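Local coordinates for acinetobacter secreted protease CpaA (Acinetobacter nosocomialis M2, PDB 6O38), which is a secreted zinc metalloprotease, probably M12B reprolysin-like with StcE-type beta-sandwich domains, that is secreted by the type II system and forms a complex with its chaperone CpaB, at residues A[328-333]-A[358-363]; A[369-374]-A[413-418]. All coordinates share one frame; numbering follows the deposited sequence.

Contact 1: residues A[328-333]-A[358-363]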
ATOM      1  N   GLY A 328      -7.377  19.702 -13.009  1.00 31.14           N
ATOM      2  CA  GLY A 328      -6.883  18.494 -12.395  1.00 30.82           C
ATOM      3  C   GLY A 328      -7.268  18.323 -10.940  1.00 30.79           C
ATOM      4  O   GLY A 328      -7.164  17.208 -10.415  1.00 30.81           O
ATOM      5  N   ASP A 329      -7.702  19.393 -10.276  1.00 31.62           N
ATOM      6  CA  ASP A 329      -8.159  19.279  -8.899  1.00 31.54           C
ATOM      7  C   ASP A 329      -9.362  18.348  -8.823  1.00 32.10           C
ATOM      8  O   ASP A 329     -10.212  18.329  -9.718  1.00 32.89           O
ATOM      9  CB  ASP A 329      -8.516  20.657  -8.340  1.00 32.11           C
ATOM     10  CG  ASP A 329      -7.291  21.489  -8.012  1.00 31.92           C
ATOM     11  OD1 ASP A 329      -6.178  20.926  -7.993  1.00 31.22           O
ATOM     12  OD2 ASP A 329      -7.439  22.706  -7.773  1.00 32.75           O
ATOM     13  N   LYS A 330      -9.433  17.571  -7.745  1.00 31.05           N
ATOM     14  CA  LYS A 330     -10.457  16.548  -7.593  1.00 31.63           C
ATOM     15  C   LYS A 330     -11.201  16.739  -6.281  1.00 31.92           C
ATOM     16  O   LYS A 330     -10.607  17.110  -5.264  1.00 31.41           O
ATOM     17  CB  LYS A 330      -9.845  15.143  -7.642  1.00 31.36           C
ATOM     18  CG  LYS A 330      -9.263  14.769  -8.992  1.00 31.62           C
ATOM     19  CD  LYS A 330      -8.787  13.328  -9.006  1.00 31.87           C
ATOM     20  CE  LYS A 330      -8.241  12.944 -10.370  1.00 32.49           C
ATOM     21  NZ  LYS A 330      -8.254  11.469 -10.575  1.00 33.67           N
ATOM     22  N   VAL A 331     -12.505  16.480  -6.313  1.00 30.89           N
ATOM     23  CA  VAL A 331     -13.347  16.475  -5.124  1.00 31.37           C
ATOM     24  C   VAL A 331     -14.052  15.129  -5.059  1.00 31.83           C
ATOM     25  O   VAL A 331     -14.743  14.738  -6.006  1.00 32.63           O
ATOM     26  CB  VAL A 331     -14.366  17.627  -5.133  1.00 32.46           C
ATOM     27  CG1 VAL A 331     -15.344  17.474  -3.980  1.00 32.95           C
ATOM     28  CG2 VAL A 331     -13.650  18.965  -5.050  1.00 32.24           C
ATOM     29  N   VAL A 332     -13.875  14.424  -3.945  1.00 33.61           N
ATOM     30  CA  VAL A 332     -14.546  13.154  -3.690  1.00 34.22           C
ATOM     31  C   VAL A 332     -15.533  13.368  -2.554  1.00 34.82           C
ATOM     32  O   VAL A 332     -15.170  13.902  -1.500  1.00 34.24           O
ATOM     33  CB  VAL A 332     -13.541  12.042  -3.345  1.00 33.59           C
ATOM     34  CG1 VAL A 332     -14.272  10.745  -3.036  1.00 34.44           C
ATOM     35  CG2 VAL A 332     -12.555  11.847  -4.485  1.00 33.18           C
ATOM     36  N   ILE A 333     -16.781  12.966  -2.769  1.00 34.30           N
ATOM     37  CA  ILE A 333     -17.836  13.133  -1.780  1.00 34.98           C
ATOM     38  C   ILE A 333     -18.420  11.765  -1.464  1.00 35.66           C
ATOM     39  O   ILE A 333     -18.813  11.025  -2.373  1.00 36.43           O
ATOM     40  CB  ILE A 333     -18.927  14.100  -2.275  1.00 36.01           C
ATOM     41  CG1 ILE A 333     -18.305  15.453  -2.628  1.00 35.51           C
ATOM     42  CG2 ILE A 333     -20.001  14.276  -1.215  1.00 36.60           C
ATOM     43  CD1 ILE A 333     -19.283  16.451  -3.193  1.00 36.79           C
ATOM     44  N   ASN A 358     -20.384   6.999  -3.482  1.00 39.89           N
ATOM     45  CA  ASN A 358     -19.136   7.735  -3.631  1.00 38.62           C
ATOM     46  C   ASN A 358     -19.171   8.481  -4.956  1.00 38.83           C
ATOM     47  O   ASN A 358     -19.532   7.903  -5.988  1.00 39.65           O
ATOM     48  CB  ASN A 358     -17.928   6.795  -3.583  1.00 37.88           C
ATOM     49  CG  ASN A 358     -17.656   6.260  -2.192  1.00 37.49           C
ATOM     50  OD1 ASN A 358     -16.774   6.751  -1.489  1.00 36.44           O
ATOM     51  ND2 ASN A 358     -18.411   5.244  -1.789  1.00 38.28           N
ATOM     52  N   ARG A 359     -18.809   9.761  -4.929  1.00 36.39           N
ATOM     53  CA  ARG A 359     -18.871  10.583  -6.129  1.00 36.59           C
ATOM     54  C   ARG A 359     -17.619  11.436  -6.228  1.00 35.27           C
ATOM     55  O   ARG A 359     -17.248  12.112  -5.264  1.00 34.53           O
ATOM     56  CB  ARG A 359     -20.113  11.482  -6.129  1.00 37.72           C
ATOM     57  CG  ARG A 359     -21.421  10.725  -6.228  1.00 39.12           C
ATOM     58  CD  ARG A 359     -21.766  10.430  -7.673  1.00 39.81           C
ATOM     59  NE  ARG A 359     -22.032  11.642  -8.438  1.00 39.94           N
ATOM     60  CZ  ARG A 359     -23.242  12.152  -8.631  1.00 41.10           C
ATOM     61  NH1 ARG A 359     -24.308  11.560  -8.111  1.00 42.27           N
ATOM     62  NH2 ARG A 359     -23.384  13.254  -9.347  1.00 41.21           N
ATOM     63  N   ARG A 360     -16.973  11.400  -7.390  1.00 35.45           N
ATOM     64  CA  ARG A 360     -15.768  12.175  -7.643  1.00 34.25           C
ATOM     65  C   ARG A 360     -16.021  13.163  -8.771  1.00 34.62           C
ATOM     66  O   ARG A 360     -16.674  12.833  -9.767  1.00 35.65           O
ATOM     67  CB  ARG A 360     -14.573  11.276  -7.991  1.00 33.71           C
ATOM     68  CG  ARG A 360     -13.273  12.046  -8.207  1.00 32.63           C
ATOM     69  CD  ARG A 360     -12.058  11.134  -8.278  1.00 32.28           C
ATOM     70  NE  ARG A 360     -11.989  10.400  -9.537  1.00 33.23           N
ATOM     71  CZ  ARG A 360     -12.296   9.114  -9.667  1.00 34.14           C
ATOM     72  NH1 ARG A 360     -12.691   8.415  -8.610  1.00 34.26           N
ATOM     73  NH2 ARG A 360     -12.206   8.525 -10.851  1.00 34.97           N
ATOM     74  N   PHE A 361     -15.508  14.379  -8.602  1.00 31.82           N
ATOM     75  CA  PHE A 361     -15.593  15.420  -9.612  1.00 31.99           C
ATOM     76  C   PHE A 361     -14.195  15.954  -9.882  1.00 30.85           C
ATOM     77  O   PHE A 361     -13.350  16.003  -8.984  1.00 29.96           O
ATOM     78  CB  PHE A 361     -16.523  16.561  -9.170  1.00 32.51           C
ATOM     79  CG  PHE A 361     -17.905  16.105  -8.788  1.00 33.68           C
ATOM     80  CD1 PHE A 361     -18.189  15.712  -7.488  1.00 33.98           C
ATOM     81  CD2 PHE A 361     -18.921  16.068  -9.728  1.00 34.61           C
ATOM     82  CE1 PHE A 361     -19.459  15.293  -7.136  1.00 35.17           C
ATOM     83  CE2 PHE A 361     -20.193  15.649  -9.382  1.00 35.73           C
ATOM     84  CZ  PHE A 361     -20.462  15.262  -8.084  1.00 36.01           C
ATOM     85  N   ILE A 362     -13.953  16.350 -11.128  1.00 31.82           N
ATOM     86  CA  ILE A 362     -12.652  16.858 -11.543  1.00 30.92           C
ATOM     87  C   ILE A 362     -12.856  18.198 -12.239  1.00 31.14           C
ATOM     88  O   ILE A 362     -13.842  18.394 -12.959  1.00 32.16           O
ATOM     89  CB  ILE A 362     -11.908  15.857 -12.457  1.00 31.09           C
ATOM     90  CG1 ILE A 362     -10.476  16.327 -12.724  1.00 30.14           C
ATOM     91  CG2 ILE A 362     -12.663  15.637 -13.764  1.00 32.48           C
ATOM     92  CD1 ILE A 362      -9.623  15.304 -13.446  1.00 30.33           C
ATOM     93  N   TYR A 363     -11.932  19.125 -12.005  1.00 31.02           N
ATOM     94  CA  TYR A 363     -12.025  20.468 -12.552  1.00 31.15           C
ATOM     95  C   TYR A 363     -11.342  20.532 -13.912  1.00 31.31           C
ATOM     96  O   TYR A 363     -10.244  19.999 -14.098  1.00 30.67           O
ATOM     97  CB  TYR A 363     -11.391  21.478 -11.594  1.00 30.46           C
ATOM     98  CG  TYR A 363     -11.727  22.919 -11.898  1.00 30.82           C
ATOM     99  CD1 TYR A 363     -12.985  23.432 -11.611  1.00 31.56           C
ATOM    100  CD2 TYR A 363     -10.784  23.770 -12.458  1.00 30.38           C
ATOM    101  CE1 TYR A 363     -13.300  24.749 -11.881  1.00 31.72           C
ATOM    102  CE2 TYR A 363     -11.089  25.091 -12.732  1.00 30.70           C
ATOM    103  CZ  TYR A 363     -12.348  25.575 -12.441  1.00 31.35           C
ATOM    104  OH  TYR A 363     -12.660  26.887 -12.711  1.00 31.66           O
TER
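Strands 330-333 and 358-363 run antiparallel, their axes 4.6 Å apart at the closest and 166° between directions. V331 pairs with F361 and I333 with R359 as hydrogen-bonded pairs. F361 N gives a 2.7 Å bond to V331 O, and I333 N one of 2.7 Å to R359 O. The ladder continues past the strand at G328 and D329, where G328 N binds Y363 O and Y363 N binds D329 O. Both segments belong to the last of the StcE-type beta-sandwich domains. Strand 305-310 flanks 330-335 on the other edge, and 367-381 flanks 358-364.

K330, V332, R360 and I362 share one face. R360 has CG anti to its backbone N (chi1 -178°), which lays its aliphatic part against V332; CG2 of V332 is 3.8 Å from R360 CG. K330 runs extended beside R360, pointing the same way, and its CE meets I362 CD1. K330 NZ and R360 NE are 4.0 Å apart. R360 is held by D371, A414 O and probably Y417 OH, and K330 NZ bonds to N413 OD1; the carboxylate of D371 probably eases the like charges.

V331, I333, R359 and F361 form the other face. There I333 CD1 rests 4.1 Å from CE1 of the F361 ring, and I353 adds to the packing on I333.

Contact 2: residues A[369-374]-A[413-418]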
ATOM      1  N   THR A 369     -16.573  18.833 -13.449  1.00 32.13           N
ATOM      2  CA  THR A 369     -16.977  17.791 -14.380  1.00 33.43           C
ATOM      3  C   THR A 369     -17.119  16.469 -13.639  1.00 33.41           C
ATOM      4  O   THR A 369     -16.327  16.163 -12.743  1.00 32.33           O
ATOM      5  CB  THR A 369     -15.956  17.677 -15.527  1.00 33.55           C
ATOM      6  OG1 THR A 369     -16.320  18.575 -16.583  1.00 34.65           O
ATOM      7  CG2 THR A 369     -15.869  16.261 -16.074  1.00 34.38           C
ATOM      8  N   VAL A 370     -18.147  15.699 -14.007  1.00 33.43           N
ATOM      9  CA  VAL A 370     -18.346  14.376 -13.425  1.00 33.63           C
ATOM     10  C   VAL A 370     -17.154  13.491 -13.762  1.00 33.37           C
ATOM     11  O   VAL A 370     -16.719  13.419 -14.919  1.00 34.16           O
ATOM     12  CB  VAL A 370     -19.662  13.767 -13.932  1.00 35.25           C
ATOM     13  CG1 VAL A 370     -19.683  12.263 -13.705  1.00 35.58           C
ATOM     14  CG2 VAL A 370     -20.850  14.432 -13.254  1.00 35.45           C
ATOM     15  N   ASP A 371     -16.619  12.806 -12.748  1.00 37.54           N
ATOM     16  CA  ASP A 371     -15.434  11.976 -12.927  1.00 37.18           C
ATOM     17  C   ASP A 371     -15.639  10.541 -12.450  1.00 37.66           C
ATOM     18  O   ASP A 371     -14.664   9.785 -12.361  1.00 37.30           O
ATOM     19  CB  ASP A 371     -14.232  12.604 -12.206  1.00 35.71           C
ATOM     20  CG  ASP A 371     -12.900  12.060 -12.700  1.00 35.77           C
ATOM     21  OD1 ASP A 371     -12.673  12.057 -13.928  1.00 36.69           O
ATOM     22  OD2 ASP A 371     -12.081  11.636 -11.857  1.00 35.10           O
ATOM     23  N   SER A 372     -16.872  10.139 -12.145  1.00 37.15           N
ATOM     24  CA  SER A 372     -17.132   8.769 -11.725  1.00 37.36           C
ATOM     25  C   SER A 372     -18.601   8.446 -11.946  1.00 38.59           C
ATOM     26  O   SER A 372     -19.462   9.327 -11.876  1.00 38.98           O
ATOM     27  CB  SER A 372     -16.757   8.546 -10.256  1.00 36.37           C
ATOM     28  OG  SER A 372     -17.587   9.307  -9.395  1.00 36.32           O
ATOM     29  N   TYR A 373     -18.872   7.173 -12.220  1.00 38.05           N
ATOM     30  CA  TYR A 373     -20.225   6.662 -12.381  1.00 39.30           C
ATOM     31  C   TYR A 373     -20.494   5.603 -11.321  1.00 39.29           C
ATOM     32  O   TYR A 373     -19.643   4.750 -11.054  1.00 38.80           O
ATOM     33  CB  TYR A 373     -20.435   6.076 -13.781  1.00 40.64           C
ATOM     34  CG  TYR A 373     -20.043   7.018 -14.895  1.00 41.04           C
ATOM     35  CD1 TYR A 373     -20.905   8.025 -15.314  1.00 41.79           C
ATOM     36  CD2 TYR A 373     -18.812   6.904 -15.527  1.00 40.76           C
ATOM     37  CE1 TYR A 373     -20.552   8.891 -16.332  1.00 42.38           C
ATOM     38  CE2 TYR A 373     -18.450   7.766 -16.546  1.00 41.32           C
ATOM     39  CZ  TYR A 373     -19.323   8.758 -16.944  1.00 42.26           C
ATOM     40  OH  TYR A 373     -18.969   9.618 -17.958  1.00 43.10           O
ATOM     41  N   THR A 374     -21.680   5.658 -10.721  1.00 40.90           N
ATOM     42  CA  THR A 374     -22.028   4.771  -9.619  1.00 41.00           C
ATOM     43  C   THR A 374     -22.647   3.491 -10.167  1.00 42.03           C
ATOM     44  O   THR A 374     -23.673   3.536 -10.856  1.00 43.14           O
ATOM     45  CB  THR A 374     -22.993   5.458  -8.655  1.00 41.38           C
ATOM     46  OG1 THR A 374     -22.378   6.639  -8.124  1.00 40.46           O
ATOM     47  CG2 THR A 374     -23.355   4.524  -7.510  1.00 41.68           C
ATOM     48  N   ASN A 413      -7.610   6.287 -11.056  1.00 36.87           N
ATOM     49  CA  ASN A 413      -8.409   7.224 -11.844  1.00 37.05           C
ATOM     50  C   ASN A 413      -9.468   6.499 -12.669  1.00 38.33           C
ATOM     51  O   ASN A 413      -9.840   6.947 -13.756  1.00 39.03           O
ATOM     52  CB  ASN A 413      -7.531   8.099 -12.746  1.00 36.63           C
ATOM     53  CG  ASN A 413      -6.486   8.875 -11.967  1.00 35.72           C
ATOM     54  OD1 ASN A 413      -6.786   9.486 -10.942  1.00 35.22           O
ATOM     55  ND2 ASN A 413      -5.250   8.852 -12.452  1.00 35.69           N
ATOM     56  N   ALA A 414      -9.955   5.372 -12.155  1.00 37.11           N
ATOM     57  CA  ALA A 414     -11.055   4.658 -12.785  1.00 38.37           C
ATOM     58  C   ALA A 414     -12.367   5.353 -12.447  1.00 38.53           C
ATOM     59  O   ALA A 414     -12.657   5.615 -11.275  1.00 38.00           O
ATOM     60  CB  ALA A 414     -11.086   3.201 -12.325  1.00 38.95           C
ATOM     61  N   ARG A 415     -13.159   5.652 -13.473  1.00 38.33           N
ATOM     62  CA  ARG A 415     -14.354   6.477 -13.305  1.00 38.70           C
ATOM     63  C   ARG A 415     -15.558   5.621 -12.906  1.00 39.56           C
ATOM     64  O   ARG A 415     -16.594   5.599 -13.570  1.00 40.85           O
ATOM     65  CB  ARG A 415     -14.635   7.260 -14.582  1.00 39.79           C
ATOM     66  CG  ARG A 415     -13.519   8.208 -14.992  1.00 39.13           C
ATOM     67  CD  ARG A 415     -14.020   9.247 -15.978  1.00 40.26           C
ATOM     68  NE  ARG A 415     -12.930  10.032 -16.550  1.00 39.83           N
ATOM     69  CZ  ARG A 415     -12.285   9.709 -17.666  1.00 40.67           C
ATOM     70  NH1 ARG A 415     -12.624   8.617 -18.339  1.00 42.11           N
ATOM     71  NH2 ARG A 415     -11.304  10.480 -18.115  1.00 39.84           N
ATOM     72  N   PHE A 416     -15.407   4.907 -11.793  1.00 36.71           N
ATOM     73  CA  PHE A 416     -16.530   4.157 -11.247  1.00 37.90           C
ATOM     74  C   PHE A 416     -16.331   3.945  -9.753  1.00 37.73           C
ATOM     75  O   PHE A 416     -15.202   3.916  -9.258  1.00 37.05           O
ATOM     76  CB  PHE A 416     -16.717   2.808 -11.956  1.00 39.18           C
ATOM     77  CG  PHE A 416     -15.851   1.704 -11.414  1.00 39.31           C
ATOM     78  CD1 PHE A 416     -14.532   1.576 -11.817  1.00 38.77           C
ATOM     79  CD2 PHE A 416     -16.363   0.782 -10.515  1.00 40.01           C
ATOM     80  CE1 PHE A 416     -13.738   0.557 -11.326  1.00 39.05           C
ATOM     81  CE2 PHE A 416     -15.572  -0.238 -10.018  1.00 40.30           C
ATOM     82  CZ  PHE A 416     -14.257  -0.351 -10.425  1.00 39.87           C
ATOM     83  N   TYR A 417     -17.452   3.803  -9.051  1.00 39.02           N
ATOM     84  CA  TYR A 417     -17.485   3.361  -7.666  1.00 39.06           C
ATOM     85  C   TYR A 417     -18.569   2.306  -7.520  1.00 40.00           C
ATOM     86  O   TYR A 417     -19.584   2.340  -8.219  1.00 40.32           O
ATOM     87  CB  TYR A 417     -17.771   4.508  -6.685  1.00 38.05           C
ATOM     88  CG  TYR A 417     -16.652   5.508  -6.508  1.00 36.86           C
ATOM     89  CD1 TYR A 417     -15.571   5.231  -5.681  1.00 36.77           C
ATOM     90  CD2 TYR A 417     -16.695   6.745  -7.137  1.00 35.88           C
ATOM     91  CE1 TYR A 417     -14.552   6.149  -5.504  1.00 35.65           C
ATOM     92  CE2 TYR A 417     -15.683   7.670  -6.966  1.00 34.81           C
ATOM     93  CZ  TYR A 417     -14.615   7.367  -6.149  1.00 34.66           C
ATOM     94  OH  TYR A 417     -13.606   8.287  -5.978  1.00 33.74           O
ATOM     95  N   LEU A 418     -18.348   1.366  -6.606  1.00 41.75           N
ATOM     96  CA  LEU A 418     -19.354   0.367  -6.281  1.00 42.42           C
ATOM     97  C   LEU A 418     -20.174   0.843  -5.090  1.00 42.14           C
ATOM     98  O   LEU A 418     -19.618   1.319  -4.095  1.00 41.53           O
ATOM     99  CB  LEU A 418     -18.711  -0.987  -5.977  1.00 42.81           C
ATOM    100  CG  LEU A 418     -18.069  -1.720  -7.155  1.00 43.29           C
ATOM    101  CD1 LEU A 418     -17.690  -3.136  -6.752  1.00 43.79           C
ATOM    102  CD2 LEU A 418     -18.996  -1.730  -8.362  1.00 44.03           C
TER
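S372 and Y417 make the close-packed part of this contact. S372 OG lies at the edge of the Y417 ring, in its plane, 3.5 Å from CE2, and S372 CB is 3.6 Å from Y417 CE2. R360 of the neighbouring strand bonds to S372 OG through its backbone N, to D371 OD2 through NE and probably to Y417 OH through NH1. Y417 OH also bonds to E410 OE1, so the ring's far end is held too.

Two backbone bonds join the strands in parallel. Y373 N reaches R415 O at 3.1 Å, but from 63° above the carbonyl plane and with a C=O...N angle of only 112°. Y417 N to Y373 O, also 3.1 Å, comes closer to the carbonyl plane. F416 CA adds a CH...O contact to Y373 O.

Here the last StcE-type sandwich domain meets the reprolysin-like peptidase domain. Segment 413-418 leaves helix 391-411 through a Schellman motif at N413, makes an inverse gamma turn centred on R415, and enters strand 416-425. F416 then packs on helices 391-411, 557-569 and 496-504, the last of which carries the zinc ligands H498 and H502.

The more solvent-exposed side is that of R415 and Y373, both partly exposed, although Y373 is partly covered by helix 557-569. The R415 chain is extended from CG to NE, and its CG passes 3.3 Å from D371 O. D371 OD1 meets the guanidinium edge at NE in a salt bridge with a weak 3.3 Å hydrogen bond. Carboxylate and guanidinium planes stand 79° apart. The Y373 ring turns an edge to R415 O, with CD2 3.2 Å from it.

Contacts 1 and 2 lie in series along the chain, with centres about 9 Å apart, and are joined by the adjacent strands 358-364 and 367-381. Both are partly buried. Contact 1 is a regular antiparallel pairing within one beta-sandwich domain. Contact 2 is a short parallel pairing between that domain and the peptidase domain. It has two cross-segment backbone bonds against six in contact 1, and adds a D371-R415 salt bridge, whereas contact 1 has no salt bridge between its segments. R360 ties the two together: NE forms a salt bridge with D371 OD2 at 2.6 Å, and NH1 probably bonds to Y417 OH. K330 reaches N413, and N358 O packs against Y417 CD2.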